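PDB 6HDY: 2-hydroxyisobutyryl-CoA synthetase from Aquincola tertiaricarbonis, which belongs to the ANL superfamily, with an AMP-binding domain followed by a smaller C-terminal domain. Local coordinates for residues A[104-116]-A[329-341]. Numbering follows the deposited sequence.
Sequences QAAHPPFGDYVCV and HLERTSQPMIRLL
Gln-335 carries its extended side chain across the ring of Tyr-113 at a slant, its amide plane turned to within 3° of the ring plane and NE2 3.7 Å from Tyr-113 CE2. The contact belongs to the AMP-binding part of this ANL-superfamily enzyme, where the long connection between antiparallel strands 322-329 and 340-347 meets the loop that follows helix 97-106. With CG swung to the side of the backbone N (chi1 -65°) and the chain straight beyond it, Gln-335 carries its amide past the tyrosine into the turn of the other loop. There NE2 donates to Phe-110 O at 3.0 Å, on a lone pair and within both the carbonyl and the amide planes. That same carbonyl oxygen lies above one face of the Tyr-113 ring, toward its rim. The other end of the amide, OE1, accepts from Gly-138 N, so both polar atoms of this buried glutamine are bonded and its rotation is fixed. The amide of Gln-104 stands close by, nearly parallel to that of Gln-335; its NE2 is held by Ala-136 O and makes a weak bond to Tyr-113 OH.

The backbones are tied more directly further along. Gln-335 N donates to Val-114 O at 2.9 Å, from above the carbonyl plane, while Val-116 N reaches the same oxygen from the opposite face. CA-H...O contacts from Gln-335 to Tyr-113 O and from Ser-334 to Val-114 O reinforce this junction. The two methyls of Val-116 lie against neighbouring residues: CG1 touches Thr-333 O at 3.4 Å and CG2 the CB of Ser-334, whose OG is bonded to Asp-143. Beside them, Cys-115 packs its SG against Pro-336, close to CG and 3.6 Å from Pro-336 CD.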
# COMPACT_ATOMS: atom_id res chain seq x y z
N GLN A 104 -3.15 -21.52 14.20
CA GLN A 104 -3.51 -21.21 12.81
C GLN A 104 -3.44 -22.45 11.91
O GLN A 104 -4.36 -22.68 11.12
CB GLN A 104 -2.67 -20.06 12.27
CG GLN A 104 -3.07 -18.74 12.92
CD GLN A 104 -2.73 -17.53 12.11
OE1 GLN A 104 -2.13 -17.60 11.03
NE2 GLN A 104 -3.13 -16.38 12.61
N ALA A 105 -2.39 -23.30 12.07
CA ALA A 105 -2.31 -24.57 11.32
C ALA A 105 -3.48 -25.52 11.65
O ALA A 105 -4.07 -26.11 10.74
CB ALA A 105 -0.99 -25.27 11.58
N ALA A 106 -3.84 -25.64 12.95
CA ALA A 106 -4.94 -26.52 13.36
C ALA A 106 -6.31 -25.90 13.12
O ALA A 106 -7.25 -26.62 12.83
CB ALA A 106 -4.79 -26.92 14.81
N HIS A 107 -6.42 -24.56 13.21
CA HIS A 107 -7.70 -23.86 12.99
C HIS A 107 -7.52 -22.74 11.96
O HIS A 107 -7.51 -21.56 12.30
CB HIS A 107 -8.31 -23.38 14.33
CG HIS A 107 -8.37 -24.48 15.34
ND1 HIS A 107 -9.37 -25.44 15.31
CD2 HIS A 107 -7.50 -24.78 16.34
CE1 HIS A 107 -9.10 -26.27 16.31
NE2 HIS A 107 -7.99 -25.90 16.96
N PRO A 108 -7.34 -23.12 10.67
CA PRO A 108 -7.10 -22.11 9.64
C PRO A 108 -8.33 -21.27 9.26
O PRO A 108 -9.45 -21.75 9.38
CB PRO A 108 -6.57 -22.93 8.46
CG PRO A 108 -7.18 -24.25 8.62
CD PRO A 108 -7.34 -24.49 10.08
N PRO A 109 -8.15 -20.03 8.79
CA PRO A 109 -6.88 -19.30 8.60
C PRO A 109 -6.37 -18.49 9.79
O PRO A 109 -5.17 -18.20 9.83
CB PRO A 109 -7.20 -18.40 7.41
CG PRO A 109 -8.67 -18.10 7.52
CD PRO A 109 -9.30 -19.22 8.34
N PHE A 110 -7.25 -18.07 10.72
CA PHE A 110 -6.87 -17.14 11.80
C PHE A 110 -6.58 -17.74 13.18
O PHE A 110 -6.18 -17.00 14.09
CB PHE A 110 -7.94 -16.04 11.93
CG PHE A 110 -8.16 -15.34 10.61
CD1 PHE A 110 -7.10 -14.74 9.94
CD2 PHE A 110 -9.41 -15.36 10.00
CE1 PHE A 110 -7.29 -14.16 8.68
CE2 PHE A 110 -9.60 -14.75 8.75
CZ PHE A 110 -8.54 -14.13 8.12
N GLY A 111 -6.75 -19.05 13.34
CA GLY A 111 -6.49 -19.69 14.62
C GLY A 111 -7.69 -19.73 15.55
O GLY A 111 -8.74 -19.14 15.28
N ASP A 112 -7.52 -20.43 16.67
CA ASP A 112 -8.60 -20.56 17.63
C ASP A 112 -8.64 -19.42 18.66
O ASP A 112 -9.35 -19.52 19.66
CB ASP A 112 -8.61 -21.94 18.27
CG ASP A 112 -9.88 -22.67 17.92
OD1 ASP A 112 -10.70 -22.12 17.14
OD2 ASP A 112 -10.08 -23.79 18.45
N TYR A 113 -7.96 -18.32 18.35
CA TYR A 113 -7.95 -17.12 19.17
C TYR A 113 -8.58 -15.93 18.42
O TYR A 113 -8.50 -14.81 18.92
CB TYR A 113 -6.52 -16.80 19.67
CG TYR A 113 -5.51 -16.65 18.56
CD1 TYR A 113 -4.93 -17.77 17.96
CD2 TYR A 113 -5.16 -15.39 18.07
CE1 TYR A 113 -4.05 -17.64 16.90
CE2 TYR A 113 -4.25 -15.25 17.02
CZ TYR A 113 -3.72 -16.39 16.42
OH TYR A 113 -2.80 -16.30 15.40
N VAL A 114 -9.24 -16.17 17.26
CA VAL A 114 -9.86 -15.12 16.45
C VAL A 114 -11.00 -14.37 17.22
O VAL A 114 -11.07 -13.15 17.13
CB VAL A 114 -10.30 -15.61 15.06
CG1 VAL A 114 -11.43 -16.64 15.12
CG2 VAL A 114 -10.66 -14.44 14.15
N CYS A 115 -11.86 -15.12 17.96
CA CYS A 115 -12.95 -14.71 18.85
C CYS A 115 -14.18 -14.22 18.12
O CYS A 115 -15.27 -14.64 18.46
CB CYS A 115 -12.49 -13.69 19.89
SG CYS A 115 -11.29 -14.32 21.08
N VAL A 116 -14.00 -13.28 17.18
CA VAL A 116 -15.11 -12.69 16.45
C VAL A 116 -15.62 -13.67 15.39
O VAL A 116 -14.82 -14.51 14.93
CB VAL A 116 -14.74 -11.31 15.82
CG1 VAL A 116 -14.45 -10.26 16.88
CG2 VAL A 116 -13.60 -11.42 14.80
N HIS A 329 -3.72 -6.80 25.07
CA HIS A 329 -4.73 -5.92 24.49
C HIS A 329 -5.82 -5.62 25.51
O HIS A 329 -6.39 -6.54 26.11
CB HIS A 329 -5.43 -6.58 23.25
CG HIS A 329 -4.61 -6.52 21.99
ND1 HIS A 329 -4.25 -7.67 21.31
CD2 HIS A 329 -4.14 -5.45 21.32
CE1 HIS A 329 -3.56 -7.26 20.26
NE2 HIS A 329 -3.45 -5.93 20.23
N LEU A 330 -6.17 -4.33 25.65
CA LEU A 330 -7.31 -3.98 26.54
C LEU A 330 -8.55 -3.51 25.74
O LEU A 330 -9.64 -3.38 26.31
CB LEU A 330 -6.89 -2.91 27.58
CG LEU A 330 -5.69 -3.22 28.48
CD1 LEU A 330 -5.42 -2.07 29.41
CD2 LEU A 330 -5.91 -4.49 29.25
N GLU A 331 -8.41 -3.30 24.43
CA GLU A 331 -9.45 -2.77 23.56
C GLU A 331 -9.56 -3.50 22.22
O GLU A 331 -9.73 -2.86 21.17
CB GLU A 331 -9.22 -1.26 23.34
CG GLU A 331 -9.40 -0.40 24.59
CD GLU A 331 -9.34 1.11 24.39
OE1 GLU A 331 -8.83 1.57 23.35
OE2 GLU A 331 -9.84 1.83 25.29
N ARG A 332 -9.48 -4.85 22.24
CA ARG A 332 -9.60 -5.67 21.02
C ARG A 332 -10.46 -6.90 21.20
O ARG A 332 -10.30 -7.64 22.17
CB ARG A 332 -8.22 -6.04 20.43
CG ARG A 332 -7.57 -4.89 19.66
CD ARG A 332 -6.47 -5.33 18.73
NE ARG A 332 -6.89 -6.28 17.69
CZ ARG A 332 -6.07 -6.79 16.78
NH1 ARG A 332 -4.79 -6.45 16.76
NH2 ARG A 332 -6.53 -7.66 15.88
N THR A 333 -11.38 -7.13 20.26
CA THR A 333 -12.27 -8.29 20.27
C THR A 333 -11.82 -9.37 19.27
O THR A 333 -12.19 -10.52 19.43
CB THR A 333 -13.72 -7.85 20.00
OG1 THR A 333 -13.76 -7.10 18.79
CG2 THR A 333 -14.32 -7.05 21.16
N SER A 334 -11.03 -8.99 18.24
CA SER A 334 -10.55 -9.93 17.20
C SER A 334 -9.08 -10.24 17.43
O SER A 334 -8.28 -9.31 17.62
CB SER A 334 -10.76 -9.35 15.79
OG SER A 334 -9.76 -8.39 15.47
N GLN A 335 -8.71 -11.55 17.44
CA GLN A 335 -7.34 -12.02 17.74
C GLN A 335 -6.74 -11.30 18.96
O GLN A 335 -5.64 -10.77 18.87
CB GLN A 335 -6.43 -11.94 16.50
CG GLN A 335 -6.89 -12.91 15.38
CD GLN A 335 -5.94 -12.91 14.20
OE1 GLN A 335 -5.53 -11.86 13.70
NE2 GLN A 335 -5.57 -14.09 13.71
N PRO A 336 -7.46 -11.20 20.13
CA PRO A 336 -6.87 -10.48 21.27
C PRO A 336 -5.65 -11.22 21.81
O PRO A 336 -5.67 -12.44 21.94
CB PRO A 336 -8.01 -10.38 22.29
CG PRO A 336 -8.89 -11.53 21.98
CD PRO A 336 -8.79 -11.77 20.49
N MET A 337 -4.60 -10.49 22.06
CA MET A 337 -3.35 -11.03 22.59
C MET A 337 -3.30 -10.82 24.09
O MET A 337 -3.40 -9.68 24.55
CB MET A 337 -2.13 -10.36 21.94
CG MET A 337 -1.91 -10.66 20.47
SD MET A 337 -1.70 -12.37 19.94
CE MET A 337 -0.86 -13.05 21.16
N ILE A 338 -3.22 -11.92 24.84
CA ILE A 338 -3.17 -11.86 26.30
C ILE A 338 -1.85 -12.43 26.78
O ILE A 338 -1.63 -13.64 26.76
CB ILE A 338 -4.41 -12.50 27.01
CG1 ILE A 338 -5.73 -11.96 26.41
CG2 ILE A 338 -4.36 -12.25 28.52
CD1 ILE A 338 -6.93 -12.76 26.74
N ARG A 339 -0.98 -11.53 27.21
CA ARG A 339 0.36 -11.83 27.69
C ARG A 339 1.20 -12.45 26.58
O ARG A 339 1.78 -13.51 26.75
CB ARG A 339 0.34 -12.65 29.01
CG ARG A 339 0.14 -11.72 30.18
CD ARG A 339 0.08 -12.36 31.55
NE ARG A 339 1.17 -13.29 31.85
CZ ARG A 339 2.35 -12.95 32.37
NH1 ARG A 339 2.65 -11.67 32.58
NH2 ARG A 339 3.24 -13.88 32.65
N LEU A 340 1.28 -11.76 25.43
CA LEU A 340 2.16 -12.22 24.34
C LEU A 340 3.60 -11.81 24.66
O LEU A 340 3.88 -10.65 24.96
CB LEU A 340 1.73 -11.70 22.95
CG LEU A 340 2.67 -11.97 21.73
CD1 LEU A 340 2.70 -13.45 21.35
CD2 LEU A 340 2.26 -11.12 20.52
N LEU A 341 4.49 -12.81 24.61
CA LEU A 341 5.92 -12.67 24.83
C LEU A 341 6.54 -12.04 23.56
O LEU A 341 6.38 -12.58 22.47
CB LEU A 341 6.53 -14.06 25.14
CG LEU A 341 8.06 -14.17 25.24
CD1 LEU A 341 8.61 -13.29 26.36
CD2 LEU A 341 8.48 -15.61 25.48